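Local coordinates for 5-carboxymethyl-2-hydroxymuconate semialdehyde dehydrogenase (Thermus thermophilus, PDB 2D4E), which probably oxidises 5-carboxymethyl-2-hydroxymuconate semialdehyde to the corresponding acid, using NAD as the electron acceptor, as a member of the aldehyde dehydrogenase family, at residues C[328-333]-C[370-375]; C[362-367]-C[395-400]. All blocks are in the same frame, centred on the assembly; numbering follows the deposited sequence.

Interaction 1: C[328-333]-C[370-375]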
loop_
_atom_site.group_PDB
_atom_site.type_symbol
_atom_site.label_atom_id
_atom_site.label_comp_id
_atom_site.label_asym_id
_atom_site.label_seq_id
_atom_site.Cartn_x
_atom_site.Cartn_y
_atom_site.Cartn_z
ATOM N N ARG C 328 -4.927 -16.363 43.284
ATOM C CA ARG C 328 -4.038 -16.888 42.254
ATOM C C ARG C 328 -2.612 -16.381 42.514
ATOM O O ARG C 328 -1.646 -17.136 42.427
ATOM C CB ARG C 328 -4.529 -16.463 40.866
ATOM C CG ARG C 328 -5.773 -17.219 40.403
ATOM C CD ARG C 328 -5.431 -18.646 39.992
ATOM N NE ARG C 328 -4.675 -18.656 38.743
ATOM C CZ ARG C 328 -5.220 -18.559 37.530
ATOM N NH1 ARG C 328 -6.537 -18.462 37.390
ATOM N NH2 ARG C 328 -4.440 -18.516 36.457
ATOM N N ALA C 329 -2.482 -15.104 42.853
ATOM C CA ALA C 329 -1.172 -14.520 43.135
ATOM C C ALA C 329 -0.540 -15.199 44.351
ATOM O O ALA C 329 0.679 -15.403 44.405
ATOM C CB ALA C 329 -1.312 -13.026 43.392
ATOM N N ARG C 330 -1.380 -15.542 45.324
ATOM C CA ARG C 330 -0.929 -16.197 46.546
ATOM C C ARG C 330 -0.362 -17.576 46.213
ATOM O O ARG C 330 0.618 -18.017 46.814
ATOM C CB ARG C 330 -2.101 -16.354 47.525
ATOM C CG ARG C 330 -1.682 -16.548 48.973
ATOM C CD ARG C 330 -2.849 -16.985 49.858
ATOM N NE ARG C 330 -3.949 -16.022 49.916
ATOM C CZ ARG C 330 -3.876 -14.823 50.489
ATOM N NH1 ARG C 330 -2.747 -14.417 51.058
ATOM N NH2 ARG C 330 -4.946 -14.040 50.520
ATOM N N ALA C 331 -0.980 -18.243 45.243
ATOM C CA ALA C 331 -0.555 -19.580 44.832
ATOM C C ALA C 331 0.685 -19.620 43.935
ATOM O O ALA C 331 1.278 -20.682 43.750
ATOM C CB ALA C 331 -1.716 -20.292 44.141
ATOM N N ILE C 332 1.077 -18.478 43.374
ATOM C CA ILE C 332 2.251 -18.423 42.501
ATOM C C ILE C 332 3.501 -18.986 43.190
ATOM O O ILE C 332 3.864 -18.548 44.280
ATOM C CB ILE C 332 2.536 -16.967 42.044
ATOM C CG1 ILE C 332 1.391 -16.474 41.150
ATOM C CG2 ILE C 332 3.864 -16.896 41.308
ATOM C CD1 ILE C 332 1.481 -15.018 40.764
ATOM N N ARG C 333 4.150 -19.958 42.548
ATOM C CA ARG C 333 5.354 -20.573 43.099
ATOM C C ARG C 333 6.589 -19.704 42.849
ATOM O O ARG C 333 6.954 -19.430 41.698
ATOM C CB ARG C 333 5.569 -21.968 42.489
ATOM C CG ARG C 333 4.477 -22.989 42.841
ATOM C CD ARG C 333 4.821 -24.385 42.332
ATOM N NE ARG C 333 4.865 -24.450 40.874
ATOM C CZ ARG C 333 3.793 -24.519 40.088
ATOM N NH1 ARG C 333 2.575 -24.560 40.616
ATOM N NH2 ARG C 333 3.936 -24.567 38.770
ATOM N N LEU C 370 -3.144 -3.248 50.896
ATOM C CA LEU C 370 -2.292 -4.368 50.526
ATOM C C LEU C 370 -3.029 -5.668 50.824
ATOM O O LEU C 370 -3.286 -5.986 51.984
ATOM C CB LEU C 370 -0.985 -4.317 51.319
ATOM C CG LEU C 370 -0.027 -5.478 51.054
ATOM C CD1 LEU C 370 0.271 -5.562 49.556
ATOM C CD2 LEU C 370 1.248 -5.276 51.855
ATOM N N LEU C 371 -3.362 -6.418 49.780
ATOM C CA LEU C 371 -4.089 -7.676 49.948
ATOM C C LEU C 371 -3.190 -8.913 50.000
ATOM O O LEU C 371 -3.580 -9.950 50.544
ATOM C CB LEU C 371 -5.116 -7.834 48.824
ATOM C CG LEU C 371 -6.111 -6.682 48.635
ATOM C CD1 LEU C 371 -7.090 -7.061 47.541
ATOM C CD2 LEU C 371 -6.866 -6.400 49.929
ATOM N N VAL C 372 -1.994 -8.812 49.434
ATOM C CA VAL C 372 -1.069 -9.939 49.446
ATOM C C VAL C 372 0.331 -9.506 49.008
ATOM O O VAL C 372 0.484 -8.552 48.247
ATOM C CB VAL C 372 -1.593 -11.085 48.532
ATOM C CG1 VAL C 372 -1.732 -10.597 47.098
ATOM C CG2 VAL C 372 -0.671 -12.292 48.616
ATOM N N GLY C 373 1.349 -10.201 49.510
ATOM C CA GLY C 373 2.724 -9.871 49.170
ATOM C C GLY C 373 3.199 -8.607 49.864
ATOM O O GLY C 373 2.986 -8.433 51.062
ATOM N N GLY C 374 3.857 -7.725 49.115
ATOM C CA GLY C 374 4.329 -6.477 49.690
ATOM C C GLY C 374 5.633 -6.553 50.461
ATOM O O GLY C 374 5.952 -5.653 51.235
ATOM N N GLU C 375 6.397 -7.620 50.256
ATOM C CA GLU C 375 7.673 -7.773 50.951
ATOM C C GLU C 375 8.484 -8.899 50.317
ATOM O O GLU C 375 7.969 -9.654 49.494
ATOM C CB GLU C 375 7.425 -8.085 52.431
ATOM C CG GLU C 375 6.765 -9.436 52.668
ATOM C CD GLU C 375 6.430 -9.689 54.131
ATOM O OE1 GLU C 375 7.273 -9.396 55.008
ATOM O OE2 GLU C 375 5.326 -10.197 54.406
#
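The guanidinium of Arg330 reaches over to Val372 and is the one polar group that meets the opposite segment closely. Its NH2 makes a salt bridge with Glu327 OE2, one turn back on helix 315-331, and this fixes the end of the side chain. Across the contact the same NH2 stays 4.3 Å from Leu371 O, too far for a hydrogen bond. The touch itself is made by NH1, which lies 3.8 Å from Val372 CG2. The methyl comes up obliquely to the guanidinium, and the two side chains meet at a slant. Arg330 starts with CG anti to the backbone N (chi1 -159°). The chain then bends at chi3 (-61°), which brings the guanidinium back toward the strand.

Val372 points its CB at the helix and offers both methyls. CG2 is the methyl that meets NH1. CG1 turns to Ala329, whose CB is 4.5 Å away, in loose apolar packing. A chi1 of 60° spreads the two methyls, one to Ala329 and one to Arg330. Earlier in the same helix, Val322 and Val326 pack on Leu371, and Val326 also touches Val372. Ala329 also touches Phe298 of helix 286-298.

The helix end thus lies against strand 369-372, the outermost strand of the mixed sheet within this chain, which pairs antiparallel with strand 395-398. The closest CA atoms, those of Arg330 and Val372, are 6.9 Å apart. No hydrogen bond crosses between the segments, and what they share is weak, loose packing. The charge of Arg330 is probably balanced mainly within its own helix by Glu327, and its guanidinium, on the solvent-facing part of the contact, adds only van der Waals contact with a valine methyl.

Interaction 2: C[362-367]-C[395-400]; sequences AGKREG and TVFVGE
Aromatic packing carries this contact. Phe397 of strand 395-398 directs its ring at the last turn of helix 350-365. Lys364 CG lies at the ring edge, near the ring plane, 4.0 Å from Phe397 CE2. Phe397 CZ is equally near that methylene, so it faces the CE2-CZ side of the ring. The two side chains cross at about a right angle. Phe397 has CG anti to its carbonyl carbon (chi1 -83°), which carries the ring out from the strand to the helix.

Backbone packing adds to this. Gly363 C is 4.2 Å from Phe397 CE2, and the ring approaches it obliquely. Gly363 has no side chain, so the ring can come close to the helix backbone. The CA atoms of Gly363 and Phe397 are 7.9 Å apart. Phe397 also touches Ala368, just beyond the helix.

Polar groups are satisfied elsewhere. Lys364 bends at chi3 (69°), and its end leads away from the strand to a salt bridge between NZ and Glu361 OE1. Just after Lys364 the helix closes in a Schellman motif, with Gly367 at positive phi as its C-prime residue. Glu366 accepts hydrogen bonds from the backbone N of Lys404 and Ile405, at the start of helix 404-407.

No hydrogen bond joins the two segments. The lysine uses its aliphatic stem against the phenyl edge and sends its charge to Glu361. The contact is therefore apolar packing of the last helical turn on strand 395-398 of the mixed sheet, which, as in other aldehyde dehydrogenases, probably belongs to the catalytic domain.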
loop_
_atom_site.group_PDB
_atom_site.type_symbol
_atom_site.label_atom_id
_atom_site.label_comp_id
_atom_site.label_asym_id
_atom_site.label_seq_id
_atom_site.Cartn_x
_atom_site.Cartn_y
_atom_site.Cartn_z
ATOM N N ALA C 362 5.426 3.282 49.258
ATOM C CA ALA C 362 4.685 4.472 48.849
ATOM C C ALA C 362 3.190 4.158 48.810
ATOM O O ALA C 362 2.370 4.950 49.271
ATOM C CB ALA C 362 5.158 4.953 47.472
ATOM N N GLY C 363 2.844 2.996 48.269
ATOM C CA GLY C 363 1.451 2.603 48.184
ATOM C C GLY C 363 0.781 2.457 49.537
ATOM O O GLY C 363 -0.344 2.915 49.732
ATOM N N LYS C 364 1.467 1.811 50.473
ATOM C CA LYS C 364 0.920 1.617 51.812
ATOM C C LYS C 364 0.670 2.967 52.482
ATOM O O LYS C 364 -0.391 3.189 53.060
ATOM C CB LYS C 364 1.885 0.793 52.668
ATOM C CG LYS C 364 2.107 -0.621 52.161
ATOM C CD LYS C 364 3.374 -1.244 52.728
ATOM C CE LYS C 364 3.276 -1.530 54.215
ATOM N NZ LYS C 364 4.509 -2.234 54.693
ATOM N N ARG C 365 1.644 3.868 52.386
ATOM C CA ARG C 365 1.517 5.184 53.005
ATOM C C ARG C 365 0.439 6.064 52.386
ATOM O O ARG C 365 -0.115 6.920 53.070
ATOM C CB ARG C 365 2.854 5.941 52.971
ATOM C CG ARG C 365 3.978 5.307 53.797
ATOM C CD ARG C 365 5.100 6.310 54.067
ATOM N NE ARG C 365 5.480 7.032 52.853
ATOM C CZ ARG C 365 6.277 6.550 51.907
ATOM N NH1 ARG C 365 6.820 5.347 52.044
ATOM N NH2 ARG C 365 6.550 7.282 50.834
ATOM N N GLU C 366 0.138 5.872 51.102
ATOM C CA GLU C 366 -0.874 6.706 50.462
ATOM C C GLU C 366 -2.297 6.175 50.575
ATOM O O GLU C 366 -3.215 6.731 49.979
ATOM C CB GLU C 366 -0.521 6.970 48.987
ATOM C CG GLU C 366 -0.426 5.742 48.095
ATOM C CD GLU C 366 -0.008 6.087 46.663
ATOM O OE1 GLU C 366 0.328 5.158 45.901
ATOM O OE2 GLU C 366 -0.021 7.283 46.296
ATOM N N GLY C 367 -2.485 5.102 51.337
ATOM C CA GLY C 367 -3.825 4.569 51.514
ATOM C C GLY C 367 -4.232 3.351 50.704
ATOM O O GLY C 367 -5.384 2.913 50.781
ATOM N N THR C 395 2.716 -9.178 44.443
ATOM C CA THR C 395 1.966 -8.213 45.244
ATOM C C THR C 395 0.719 -7.622 44.583
ATOM O O THR C 395 0.734 -7.282 43.403
ATOM C CB THR C 395 2.919 -7.059 45.648
ATOM O OG1 THR C 395 4.065 -7.611 46.309
ATOM C CG2 THR C 395 2.226 -6.059 46.579
ATOM N N VAL C 396 -0.354 -7.493 45.359
ATOM C CA VAL C 396 -1.609 -6.930 44.867
ATOM C C VAL C 396 -2.154 -5.883 45.832
ATOM O O VAL C 396 -2.294 -6.144 47.030
ATOM C CB VAL C 396 -2.720 -8.007 44.701
ATOM C CG1 VAL C 396 -3.996 -7.350 44.181
ATOM C CG2 VAL C 396 -2.273 -9.101 43.758
ATOM N N PHE C 397 -2.467 -4.708 45.293
ATOM C CA PHE C 397 -3.032 -3.599 46.062
ATOM C C PHE C 397 -4.395 -3.258 45.486
ATOM O O PHE C 397 -4.687 -3.570 44.337
ATOM C CB PHE C 397 -2.212 -2.312 45.907
ATOM C CG PHE C 397 -1.011 -2.213 46.794
ATOM C CD1 PHE C 397 0.267 -2.435 46.278
ATOM C CD2 PHE C 397 -1.141 -1.802 48.119
ATOM C CE1 PHE C 397 1.403 -2.239 47.067
ATOM C CE2 PHE C 397 -0.014 -1.603 48.921
ATOM C CZ PHE C 397 1.263 -1.818 48.394
ATOM N N VAL C 398 -5.224 -2.608 46.291
ATOM C CA VAL C 398 -6.508 -2.112 45.825
ATOM C C VAL C 398 -6.302 -0.626 46.069
ATOM O O VAL C 398 -5.988 -0.221 47.188
ATOM C CB VAL C 398 -7.695 -2.600 46.667
ATOM C CG1 VAL C 398 -8.915 -1.747 46.360
ATOM C CG2 VAL C 398 -8.000 -4.053 46.340
ATOM N N GLY C 399 -6.427 0.181 45.025
ATOM C CA GLY C 399 -6.221 1.603 45.200
ATOM C C GLY C 399 -7.009 2.481 44.254
ATOM O O GLY C 399 -8.071 2.098 43.758
ATOM N N GLU C 400 -6.477 3.672 44.007
ATOM C CA GLU C 400 -7.122 4.637 43.127
ATOM C C GLU C 400 -6.137 5.026 42.040
ATOM O O GLU C 400 -4.928 5.032 42.260
ATOM C CB GLU C 400 -7.563 5.863 43.927
ATOM C CG GLU C 400 -8.409 5.499 45.135
ATOM C CD GLU C 400 -8.872 6.708 45.935
ATOM O OE1 GLU C 400 -8.023 7.546 46.317
ATOM O OE2 GLU C 400 -10.090 6.815 46.191
#

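Overall arrangement
Both contacts set a helix end against the mixed sheet that holds neighbouring strands 369-372 and 395-398. Interaction 1 brings helix 315-331 to the sheet's outermost strand within this chain, and interaction 2 brings helix 350-365 to the strand beside it. Their segments alternate along the chain, and their centres are about 14 Å apart. The strands and the loop after the first join them directly: Leu371 N lies 3.0 Å from Val396 O, and Gly374 N is 2.8 Å from Thr395 OG1, both probable hydrogen bonds. Interaction 1 is partly buried and rests on a valine meeting an exposed arginine and a buried alanine. Interaction 2 is more buried and rests on a phenyl ring. In each, the charged residue is paired within its own helix.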